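PDB 5L92: cytochrome P450, which probably acts as a heme-dependent monooxygenase that oxidises steroids, and here holds corticosterone above the heme. Local coordinates for residues L142-I147 against E156-F161; D192-Y197 against L238-G243; Y199-E204 against D212-L217. One frame throughout, in Å; residues are numbered along the deposited sequence.

The three contacts lie on one side of the chain's centre, among the helices from 141-151 to 229-245 of the P450 fold, and only contact 2 reaches the corticosterone pocket. Contact 1 and contact 2, centres about 11 Å apart, meet directly: D157 OD2 lies 2.7 Å from Y197 OH, a probable hydrogen bond, and V144 CB rests 3.6 Å from G243 O. Contact 2 reaches the steroid and heme through 238-243. Contact 3 shares helix 177-207 with it, is nested in the chain loop that contact 2 closes, and touches it where L239 CD1 is 4.3 Å from I213 CG2. Contacts 1 and 3 do not touch; their nearest atoms are about 5 Å apart.

Contact 1. Residues L142-I147 against E156-F161; sequences LPVMVI and EDQRQF
V144, on helix 141-151, packs against Q158 and F161 at the start of helix 158-169, a pairing that corresponds to the E and F helices of the cytochrome P450 fold. The backbones come closest where the CA atoms of V144 and Q158 are 7.4 Å apart, and only 96 Å² is buried in all, so the joint is small and rests on one valine. Along 156-161, D157 occupies the N-cap position, but its side chain makes no capping bond. Its backbone O accepts from F161 N, the first helical backbone bond of this segment. Q158 follows, with CG anti to its backbone N (chi1 169°). Its aliphatic CG meets V144 CG1 at 4.2 Å, the two side chains crossing at about a right angle. The chain then bends at chi2 (-92°), so that the methylene serves the apolar contact while NE2 bonds to Y140 OH, just ahead of 142-147. F161, one turn further on, brings its ring to the other methyl: V144 CG2 approaches near the ring plane, at the edge, 4.3 Å from CD2. Two branches of one valine are thus divided between two partners. F161 also packs on L240 and N244 and meets Y197 edge-to-face, linking this joint to helix 229-245, which lines the corticosterone pocket, and to helix 177-207. The side chain of V144 lies about 10 Å from the heme. On one face of the F161 ring, offset toward the rim, the backbone O of D157 stands 3.4 Å above the plane.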
loop_
_atom_site.group_PDB
_atom_site.type_symbol
_atom_site.label_atom_id
_atom_site.label_comp_id
_atom_site.label_asym_id
_atom_site.label_seq_id
_atom_site.Cartn_x
_atom_site.Cartn_y
_atom_site.Cartn_z
ATOM N N LEU A 142 -2.047 -12.061 -8.078
ATOM C CA LEU A 142 -0.810 -11.760 -8.797
ATOM C C LEU A 142 0.252 -11.218 -7.867
ATOM O O LEU A 142 1.376 -11.755 -7.865
ATOM C CB LEU A 142 -1.056 -10.820 -9.977
ATOM C CG LEU A 142 0.187 -10.144 -10.582
ATOM C CD1 LEU A 142 1.106 -11.122 -11.302
ATOM C CD2 LEU A 142 -0.191 -9.055 -11.513
ATOM N N PRO A 143 -0.004 -10.193 -7.057
ATOM C CA PRO A 143 1.104 -9.629 -6.285
ATOM C C PRO A 143 1.608 -10.531 -5.147
ATOM O O PRO A 143 2.780 -10.423 -4.774
ATOM C CB PRO A 143 0.515 -8.319 -5.783
ATOM C CG PRO A 143 -0.544 -7.995 -6.783
ATOM C CD PRO A 143 -1.165 -9.285 -7.061
ATOM N N VAL A 144 0.777 -11.395 -4.568
ATOM C CA VAL A 144 1.300 -12.263 -3.515
ATOM C C VAL A 144 2.162 -13.365 -4.134
ATOM O O VAL A 144 3.127 -13.842 -3.516
ATOM C CB VAL A 144 0.159 -12.844 -2.662
ATOM C CG1 VAL A 144 -0.740 -13.749 -3.491
ATOM C CG2 VAL A 144 0.723 -13.601 -1.425
ATOM N N MET A 145 1.819 -13.786 -5.346
ATOM C CA MET A 145 2.607 -14.782 -6.061
ATOM C C MET A 145 3.962 -14.218 -6.435
ATOM O O MET A 145 4.980 -14.910 -6.348
ATOM C CB MET A 145 1.870 -15.255 -7.321
ATOM C CG MET A 145 0.663 -16.109 -7.056
ATOM S SD MET A 145 -0.423 -16.191 -8.499
ATOM C CE MET A 145 -1.248 -17.733 -8.264
ATOM N N VAL A 146 4.000 -12.953 -6.842
ATOM C CA VAL A 146 5.277 -12.290 -7.065
ATOM C C VAL A 146 6.066 -12.209 -5.760
ATOM O O VAL A 146 7.243 -12.580 -5.707
ATOM C CB VAL A 146 5.067 -10.894 -7.678
ATOM C CG1 VAL A 146 6.380 -10.166 -7.744
ATOM C CG2 VAL A 146 4.486 -10.996 -9.070
ATOM N N ILE A 147 5.429 -11.719 -4.685
ATOM C CA ILE A 147 6.160 -11.502 -3.435
ATOM C C ILE A 147 6.619 -12.817 -2.819
ATOM O O ILE A 147 7.666 -12.867 -2.188
ATOM C CB ILE A 147 5.321 -10.683 -2.425
ATOM C CG1 ILE A 147 6.227 -9.938 -1.445
ATOM C CG2 ILE A 147 4.391 -11.595 -1.589
ATOM C CD1 ILE A 147 7.062 -8.838 -2.076
ATOM N N GLU A 156 1.939 -22.164 -1.505
ATOM C CA GLU A 156 0.942 -23.006 -0.839
ATOM C C GLU A 156 0.506 -22.429 0.509
ATOM O O GLU A 156 -0.562 -22.784 1.025
ATOM C CB GLU A 156 1.491 -24.431 -0.646
ATOM C CG GLU A 156 1.800 -25.206 -1.969
ATOM C CD GLU A 156 3.054 -24.720 -2.741
ATOM O OE1 GLU A 156 3.949 -24.062 -2.163
ATOM O OE2 GLU A 156 3.142 -25.011 -3.957
ATOM N N ASP A 157 1.294 -21.537 1.089
ATOM C CA ASP A 157 0.892 -20.874 2.317
ATOM C C ASP A 157 0.121 -19.574 2.083
ATOM O O ASP A 157 -0.100 -18.840 3.042
ATOM C CB ASP A 157 2.129 -20.601 3.170
ATOM C CG ASP A 157 2.786 -21.877 3.649
ATOM O OD1 ASP A 157 2.066 -22.897 3.731
ATOM O OD2 ASP A 157 4.000 -21.857 3.938
ATOM N N GLN A 158 -0.299 -19.290 0.840
ATOM C CA GLN A 158 -0.965 -18.023 0.518
ATOM C C GLN A 158 -2.104 -17.695 1.477
ATOM O O GLN A 158 -2.304 -16.533 1.829
ATOM C CB GLN A 158 -1.488 -18.056 -0.923
ATOM C CG GLN A 158 -2.467 -16.890 -1.328
ATOM C CD GLN A 158 -3.945 -17.247 -1.099
ATOM O OE1 GLN A 158 -4.414 -18.273 -1.583
ATOM N NE2 GLN A 158 -4.676 -16.403 -0.357
ATOM N N ARG A 159 -2.871 -18.694 1.904
ATOM C CA ARG A 159 -4.059 -18.401 2.689
ATOM C C ARG A 159 -3.698 -17.951 4.103
ATOM O O ARG A 159 -4.356 -17.066 4.660
ATOM C CB ARG A 159 -4.971 -19.622 2.713
ATOM C CG ARG A 159 -6.168 -19.487 3.671
ATOM C CD ARG A 159 -7.029 -20.750 3.679
ATOM N NE ARG A 159 -6.968 -21.422 2.380
ATOM C CZ ARG A 159 -6.252 -22.512 2.122
ATOM N NH1 ARG A 159 -5.547 -23.107 3.073
ATOM N NH2 ARG A 159 -6.256 -23.015 0.899
ATOM N N GLN A 160 -2.645 -18.524 4.696
ATOM C CA GLN A 160 -2.156 -17.987 5.969
ATOM C C GLN A 160 -1.667 -16.557 5.796
ATOM O O GLN A 160 -1.984 -15.680 6.613
ATOM C CB GLN A 160 -1.012 -18.833 6.525
ATOM C CG GLN A 160 -1.353 -20.263 6.847
ATOM C CD GLN A 160 -0.292 -20.908 7.752
ATOM O OE1 GLN A 160 -0.225 -20.610 8.936
ATOM N NE2 GLN A 160 0.543 -21.774 7.182
ATOM N N PHE A 161 -0.851 -16.322 4.756
ATOM C CA PHE A 161 -0.314 -14.991 4.461
ATOM C C PHE A 161 -1.421 -13.942 4.438
ATOM O O PHE A 161 -1.313 -12.880 5.072
ATOM C CB PHE A 161 0.387 -14.990 3.103
ATOM C CG PHE A 161 1.587 -15.871 3.013
ATOM C CD1 PHE A 161 2.196 -16.379 4.137
ATOM C CD2 PHE A 161 2.115 -16.180 1.763
ATOM C CE1 PHE A 161 3.320 -17.167 4.038
ATOM C CE2 PHE A 161 3.245 -16.982 1.645
ATOM C CZ PHE A 161 3.844 -17.483 2.785
#

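Contact 2. Residues D192-Y197 against L238-G243; sequences DELETY and LLLIAG. With C0R (corticosterone), chain D; HEM (protoporphyrin IX containing Fe), chain C.
The corticosterone pocket is lined in part by 238-243, and L194 of 192-197 packs behind that segment on L240 and I241. L194 CD2 meets L240 CD2 at 3.8 Å, and its other methyl, CD1, lies 4.3 Å from I241 CD1; all three side chains are buried. The torsions of I241 divide its branches: CG1, beside the backbone N (chi1 -61°), carries CD1 on toward L194, whereas CG2 presses on the steroid, 3.2 Å from C6 of corticosterone. This segment belongs to helix 229-245, the first part of the long helix that runs over the distal side of the heme in P450s, while 192-197 corresponds to the G helix. A242 CB touches both ligands, 3.4 Å from corticosterone C4, with heme C3C also close. L238 straddles both ligands too, with CD1 3.7 Å from steroid C7 and CD2 3.6 Å from the heme methyl CMD. With an alanine here, both methyl contacts would be lost and a gap would probably open beside C7 and CMD, weakening the hold on that flank of the steroid. The ketone oxygen O1 of corticosterone coordinates the heme iron at 1.9 Å, C352 being the axial residue of the protein.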
loop_
_atom_site.group_PDB
_atom_site.type_symbol
_atom_site.label_atom_id
_atom_site.label_comp_id
_atom_site.label_asym_id
_atom_site.label_seq_id
_atom_site.Cartn_x
_atom_site.Cartn_y
_atom_site.Cartn_z
ATOM N N ASP A 192 3.249 -12.520 16.191
ATOM C CA ASP A 192 3.969 -13.666 16.752
ATOM C C ASP A 192 4.085 -14.794 15.748
ATOM O O ASP A 192 5.177 -15.324 15.514
ATOM C CB ASP A 192 3.253 -14.173 18.007
ATOM C CG ASP A 192 3.958 -13.766 19.302
ATOM O OD1 ASP A 192 4.578 -12.669 19.357
ATOM O OD2 ASP A 192 3.884 -14.561 20.271
ATOM N N GLU A 193 2.951 -15.207 15.194
ATOM C CA GLU A 193 2.886 -16.312 14.234
ATOM C C GLU A 193 3.632 -15.985 12.938
ATOM O O GLU A 193 4.350 -16.835 12.389
ATOM C CB GLU A 193 1.417 -16.625 13.945
ATOM C CG GLU A 193 0.685 -17.377 15.087
ATOM C CD GLU A 193 -0.815 -17.507 14.843
ATOM O OE1 GLU A 193 -1.316 -16.915 13.864
ATOM O OE2 GLU A 193 -1.502 -18.199 15.625
ATOM N N LEU A 194 3.503 -14.745 12.452
ATOM C CA LEU A 194 4.323 -14.305 11.322
ATOM C C LEU A 194 5.810 -14.419 11.647
ATOM O O LEU A 194 6.595 -14.929 10.851
ATOM C CB LEU A 194 3.999 -12.867 10.951
ATOM C CG LEU A 194 2.800 -12.522 10.069
ATOM C CD1 LEU A 194 2.515 -10.998 10.143
ATOM C CD2 LEU A 194 3.117 -12.944 8.674
ATOM N N GLU A 195 6.227 -13.861 12.779
ATOM C CA GLU A 195 7.623 -13.990 13.189
ATOM C C GLU A 195 8.063 -15.444 13.244
ATOM O O GLU A 195 9.084 -15.812 12.658
ATOM C CB GLU A 195 7.832 -13.310 14.539
ATOM C CG GLU A 195 7.786 -11.814 14.392
ATOM C CD GLU A 195 7.833 -11.125 15.703
ATOM O OE1 GLU A 195 8.380 -11.750 16.627
ATOM O OE2 GLU A 195 7.323 -9.979 15.814
ATOM N N THR A 196 7.293 -16.302 13.917
ATOM C CA THR A 196 7.782 -17.668 14.078
ATOM C C THR A 196 7.799 -18.382 12.744
ATOM O O THR A 196 8.712 -19.170 12.483
ATOM C CB THR A 196 6.962 -18.460 15.128
ATOM O OG1 THR A 196 5.581 -18.447 14.802
ATOM C CG2 THR A 196 7.120 -17.865 16.487
ATOM N N TYR A 197 6.834 -18.079 11.867
ATOM C CA TYR A 197 6.906 -18.546 10.487
ATOM C C TYR A 197 8.253 -18.200 9.878
ATOM O O TYR A 197 8.953 -19.073 9.350
ATOM C CB TYR A 197 5.779 -17.923 9.639
ATOM C CG TYR A 197 5.771 -18.424 8.219
ATOM C CD1 TYR A 197 6.534 -17.807 7.233
ATOM C CD2 TYR A 197 5.032 -19.542 7.876
ATOM C CE1 TYR A 197 6.548 -18.288 5.958
ATOM C CE2 TYR A 197 5.025 -20.025 6.602
ATOM C CZ TYR A 197 5.797 -19.404 5.639
ATOM O OH TYR A 197 5.816 -19.878 4.344
ATOM N N LEU A 238 7.380 -7.237 6.464
ATOM C CA LEU A 238 6.936 -6.014 5.807
ATOM C C LEU A 238 6.639 -6.270 4.340
ATOM O O LEU A 238 5.590 -5.860 3.834
ATOM C CB LEU A 238 8.007 -4.944 5.959
ATOM C CG LEU A 238 7.800 -3.574 5.297
ATOM C CD1 LEU A 238 6.509 -2.877 5.788
ATOM C CD2 LEU A 238 9.026 -2.741 5.586
ATOM N N LEU A 239 7.529 -6.994 3.656
ATOM C CA LEU A 239 7.327 -7.267 2.236
ATOM C C LEU A 239 6.144 -8.179 2.039
ATOM O O LEU A 239 5.336 -7.972 1.125
ATOM C CB LEU A 239 8.566 -7.902 1.604
ATOM C CG LEU A 239 9.850 -7.111 1.460
ATOM C CD1 LEU A 239 10.801 -7.958 0.579
ATOM C CD2 LEU A 239 9.667 -5.764 0.888
ATOM N N LEU A 240 6.010 -9.185 2.901
ATOM C CA LEU A 240 4.876 -10.088 2.779
ATOM C C LEU A 240 3.564 -9.316 2.837
ATOM O O LEU A 240 2.682 -9.509 1.998
ATOM C CB LEU A 240 4.897 -11.137 3.874
ATOM C CG LEU A 240 3.789 -12.166 3.734
ATOM C CD1 LEU A 240 3.963 -12.917 2.402
ATOM C CD2 LEU A 240 3.806 -13.108 4.920
ATOM N N ILE A 241 3.424 -8.455 3.843
ATOM C CA ILE A 241 2.185 -7.714 4.033
ATOM C C ILE A 241 1.972 -6.767 2.860
ATOM O O ILE A 241 0.870 -6.675 2.318
ATOM C CB ILE A 241 2.201 -6.965 5.381
ATOM C CG1 ILE A 241 2.322 -7.965 6.533
ATOM C CG2 ILE A 241 0.929 -6.168 5.545
ATOM C CD1 ILE A 241 2.397 -7.350 7.917
ATOM N N ALA A 242 3.046 -6.112 2.420
ATOM C CA ALA A 242 3.026 -5.314 1.200
ATOM C C ALA A 242 2.582 -6.136 -0.002
ATOM O O ALA A 242 1.845 -5.645 -0.858
ATOM C CB ALA A 242 4.409 -4.749 0.938
ATOM N N GLY A 243 3.041 -7.382 -0.096
ATOM C CA GLY A 243 2.640 -8.260 -1.185
ATOM C C GLY A 243 1.192 -8.723 -1.117
ATOM O O GLY A 243 0.701 -9.316 -2.087
HETATM C C1 C0R D . 2.310 0.498 4.087
HETATM C C2 C0R D . 2.681 0.620 2.598
HETATM C C3 C0R D . 3.594 -0.558 2.020
HETATM C C4 C0R D . 3.493 -1.978 2.769
HETATM C C5 C0R D . 2.700 -2.069 4.074
HETATM C C6 C0R D . 2.542 -3.474 4.787
HETATM C C7 C0R D . 2.895 -3.310 6.367
HETATM C C8 C0R D . 2.113 -2.177 7.005
HETATM C C9 C0R D . 2.251 -0.791 6.239
HETATM C C10 C0R D . 1.987 -0.826 4.692
HETATM C C11 C0R D . 1.440 0.332 7.058
HETATM C C12 C0R D . 1.889 0.357 8.641
HETATM C C13 C0R D . 1.739 -0.969 9.355
HETATM C C14 C0R D . 2.538 -2.107 8.484
HETATM C C15 C0R D . 2.339 -3.223 9.182
HETATM C C16 C0R D . 2.465 -2.737 10.719
HETATM C C17 C0R D . 2.363 -1.047 10.557
HETATM C C18 C0R D . 0.226 -1.344 9.507
HETATM C C19 C0R D . 0.505 -1.121 4.365
HETATM C C20 C0R D . 1.647 -0.406 11.779
HETATM C C21 C0R D . 2.156 0.887 12.435
HETATM O O1 C0R D . 4.280 -0.525 1.005
HETATM O O2 C0R D . 0.131 0.120 6.970
HETATM O O3 C0R D . 0.651 -0.947 12.246
HETATM O O4 C0R D . 1.166 1.292 13.376
HETATM C CHA HEM C . 6.915 2.270 2.095
HETATM C CHB HEM C . 2.765 2.802 -0.438
HETATM C CHC HEM C . 3.576 -1.306 -2.800
HETATM C CHD HEM C . 7.404 -2.042 0.073
HETATM C C1A HEM C . 5.738 2.784 1.564
HETATM C C2A HEM C . 5.179 4.081 1.877
HETATM C C3A HEM C . 4.034 4.217 1.191
HETATM C C4A HEM C . 3.838 3.027 0.396
HETATM C CMA HEM C . 3.098 5.442 1.218
HETATM C CAA HEM C . 5.786 5.123 2.857
HETATM C CBA HEM C . 5.731 4.657 4.313
HETATM C CGA HEM C . 6.001 5.779 5.279
HETATM O O1A HEM C . 6.535 6.826 4.889
HETATM O O2A HEM C . 5.665 5.659 6.469
HETATM C C1B HEM C . 2.617 1.775 -1.340
HETATM C C2B HEM C . 1.622 1.660 -2.398
HETATM C C3B HEM C . 1.859 0.500 -3.032
HETATM C C4B HEM C . 2.991 -0.140 -2.390
HETATM C CMB HEM C . 0.548 2.718 -2.717
HETATM C CAB HEM C . 1.163 -0.130 -4.256
HETATM C CBB HEM C . 0.479 0.591 -5.159
HETATM C C1C HEM C . 4.695 -1.865 -2.226
HETATM C C2C HEM C . 5.247 -3.155 -2.542
HETATM C C3C HEM C . 6.300 -3.342 -1.768
HETATM C C4C HEM C . 6.442 -2.212 -0.892
HETATM C CMC HEM C . 4.758 -4.144 -3.631
HETATM C CAC HEM C . 7.128 -4.632 -1.818
HETATM C CBC HEM C . 8.431 -4.580 -2.081
HETATM C C1D HEM C . 7.612 -0.955 0.873
HETATM C C2D HEM C . 8.671 -0.841 1.855
HETATM C C3D HEM C . 8.557 0.365 2.429
HETATM C C4D HEM C . 7.404 1.022 1.822
HETATM C CMD HEM C . 9.697 -1.974 2.125
HETATM C CAD HEM C . 9.436 0.996 3.538
HETATM C CBD HEM C . 10.555 1.864 2.929
HETATM C CGD HEM C . 11.362 2.633 3.957
HETATM O O1D HEM C . 12.506 3.045 3.655
HETATM O O2D HEM C . 10.886 2.881 5.094
HETATM N NA HEM C . 4.911 2.147 0.649
HETATM N NB HEM C . 3.413 0.651 -1.363
HETATM N NC HEM C . 5.447 -1.319 -1.201
HETATM N ND HEM C . 6.849 0.182 0.912
HETATM FE FE HEM C . 5.214 0.421 -0.331
#

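Contact 3. Residues Y199-E204 against D212-L217; sequences YRIIEE and DIISVL
In I214, chi1 (-66°) places CG1 beside the backbone N and the extended chi2 (-177°) sends CD1 across to I201, while CG2, anti to the N, is presented to I202. I201 CG2 meets I214 CD1 at 4.0 Å, the two side chains crossing at about a right angle; I202 CG1 lies 4.3 Å from I214 CG2. One isoleucine therefore touches two successive residues of helix 177-207, and the CA atoms of I202 and I214 are 7.3 Å apart. These helices correspond to G and H of the P450 fold, and the joint closes the short connection between them. I214 also rests on F198 and K205 of helix 177-207. D212 caps the start of helix 213-222: OD1 accepts from S215 N at 2.8 Å, nearly straight at 171°, and from S215 OG at 2.9 Å, which comes from above the carboxylate plane. D212 OD2 pairs with K205 NZ in a salt bridge, joining the cap to the preceding helix. The contact between the two segments is thus purely apolar, made by buried branched side chains, while the first turn of helix 213-222 is capped by an aspartate whose OD2 also pairs with K205.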
loop_
_atom_site.group_PDB
_atom_site.type_symbol
_atom_site.label_atom_id
_atom_site.label_comp_id
_atom_site.label_asym_id
_atom_site.label_seq_id
_atom_site.Cartn_x
_atom_site.Cartn_y
_atom_site.Cartn_z
ATOM N N TYR A 199 11.132 -17.183 11.250
ATOM C CA TYR A 199 12.323 -17.767 11.858
ATOM C C TYR A 199 12.576 -19.164 11.327
ATOM O O TYR A 199 13.726 -19.540 11.088
ATOM C CB TYR A 199 12.204 -17.785 13.377
ATOM C CG TYR A 199 12.592 -16.455 13.974
ATOM C CD1 TYR A 199 13.892 -15.996 13.854
ATOM C CD2 TYR A 199 11.675 -15.656 14.634
ATOM C CE1 TYR A 199 14.276 -14.811 14.380
ATOM C CE2 TYR A 199 12.061 -14.450 15.185
ATOM C CZ TYR A 199 13.370 -14.035 15.051
ATOM O OH TYR A 199 13.813 -12.833 15.549
ATOM N N ARG A 200 11.513 -19.940 11.107
ATOM C CA ARG A 200 11.682 -21.246 10.474
ATOM C C ARG A 200 12.235 -21.100 9.059
ATOM O O ARG A 200 13.246 -21.714 8.712
ATOM C CB ARG A 200 10.360 -22.008 10.484
ATOM C CG ARG A 200 10.448 -23.426 9.937
ATOM C CD ARG A 200 9.154 -24.181 10.123
ATOM N NE ARG A 200 7.982 -23.462 9.655
ATOM C CZ ARG A 200 7.628 -23.332 8.380
ATOM N NH1 ARG A 200 8.365 -23.858 7.395
ATOM N NH2 ARG A 200 6.524 -22.658 8.088
ATOM N N ILE A 201 11.649 -20.256 8.242
ATOM C CA ILE A 201 12.166 -20.030 6.914
ATOM C C ILE A 201 13.670 -19.716 6.922
ATOM O O ILE A 201 14.426 -20.207 6.131
ATOM C CB ILE A 201 11.436 -18.868 6.227
ATOM C CG1 ILE A 201 9.961 -19.137 6.120
ATOM C CG2 ILE A 201 12.019 -18.613 4.874
ATOM C CD1 ILE A 201 9.631 -20.330 5.319
ATOM N N ILE A 202 14.076 -18.867 7.828
ATOM C CA ILE A 202 15.459 -18.463 7.952
ATOM C C ILE A 202 16.365 -19.688 8.207
ATOM O O ILE A 202 17.385 -19.849 7.584
ATOM C CB ILE A 202 15.583 -17.335 8.990
ATOM C CG1 ILE A 202 14.882 -16.089 8.495
ATOM C CG2 ILE A 202 17.004 -16.976 9.313
ATOM C CD1 ILE A 202 14.728 -15.028 9.552
ATOM N N GLU A 203 15.954 -20.528 9.136
ATOM C CA GLU A 203 16.673 -21.742 9.458
ATOM C C GLU A 203 16.807 -22.572 8.197
ATOM O O GLU A 203 17.872 -23.018 7.871
ATOM C CB GLU A 203 15.930 -22.571 10.498
ATOM C CG GLU A 203 16.138 -22.185 11.944
ATOM C CD GLU A 203 14.973 -22.583 12.871
ATOM O OE1 GLU A 203 14.414 -23.708 12.778
ATOM O OE2 GLU A 203 14.597 -21.740 13.709
ATOM N N GLU A 204 15.703 -22.765 7.496
ATOM C CA GLU A 204 15.724 -23.566 6.276
ATOM C C GLU A 204 16.699 -23.001 5.245
ATOM O O GLU A 204 17.356 -23.767 4.526
ATOM C CB GLU A 204 14.328 -23.663 5.672
ATOM C CG GLU A 204 13.304 -24.326 6.532
ATOM C CD GLU A 204 11.915 -24.315 5.910
ATOM O OE1 GLU A 204 11.682 -23.598 4.901
ATOM O OE2 GLU A 204 11.044 -25.028 6.430
ATOM N N ASP A 212 16.567 -15.736 -3.701
ATOM C CA ASP A 212 15.534 -14.924 -3.060
ATOM C C ASP A 212 16.202 -13.933 -2.120
ATOM O O ASP A 212 17.377 -14.062 -1.779
ATOM C CB ASP A 212 14.518 -15.782 -2.287
ATOM C CG ASP A 212 15.189 -16.786 -1.336
ATOM O OD1 ASP A 212 15.769 -16.356 -0.319
ATOM O OD2 ASP A 212 15.111 -18.001 -1.597
ATOM N N ILE A 213 15.437 -12.943 -1.678
ATOM C CA ILE A 213 16.048 -11.867 -0.922
ATOM C C ILE A 213 16.289 -12.242 0.536
ATOM O O ILE A 213 17.062 -11.564 1.218
ATOM C CB ILE A 213 15.204 -10.587 -1.018
ATOM C CG1 ILE A 213 15.982 -9.428 -0.420
ATOM C CG2 ILE A 213 13.871 -10.765 -0.324
ATOM C CD1 ILE A 213 15.663 -8.126 -0.983
ATOM N N ILE A 214 15.658 -13.286 1.054
ATOM C CA ILE A 214 16.020 -13.737 2.391
ATOM C C ILE A 214 17.424 -14.339 2.380
ATOM O O ILE A 214 18.264 -13.999 3.221
ATOM C CB ILE A 214 14.977 -14.732 2.921
ATOM C CG1 ILE A 214 13.649 -13.996 3.116
ATOM C CG2 ILE A 214 15.477 -15.413 4.240
ATOM C CD1 ILE A 214 12.569 -14.863 3.694
ATOM N N SER A 215 17.689 -15.243 1.426
ATOM C CA SER A 215 19.039 -15.760 1.210
ATOM C C SER A 215 20.023 -14.625 1.005
ATOM O O SER A 215 21.108 -14.621 1.584
ATOM C CB SER A 215 19.062 -16.686 -0.007
ATOM O OG SER A 215 18.202 -17.804 0.163
ATOM N N VAL A 216 19.648 -13.621 0.209
ATOM C CA VAL A 216 20.606 -12.569 -0.078
ATOM C C VAL A 216 20.967 -11.813 1.187
ATOM O O VAL A 216 22.104 -11.366 1.334
ATOM C CB VAL A 216 20.063 -11.629 -1.165
ATOM C CG1 VAL A 216 20.968 -10.422 -1.298
ATOM C CG2 VAL A 216 19.984 -12.368 -2.488
ATOM N N LEU A 217 20.023 -11.640 2.116
ATOM C CA LEU A 217 20.341 -10.895 3.327
ATOM C C LEU A 217 21.109 -11.739 4.330
ATOM O O LEU A 217 21.929 -11.199 5.076
ATOM C CB LEU A 217 19.072 -10.384 3.985
ATOM C CG LEU A 217 18.350 -9.331 3.170
ATOM C CD1 LEU A 217 16.885 -9.396 3.509
ATOM C CD2 LEU A 217 18.966 -7.989 3.488
#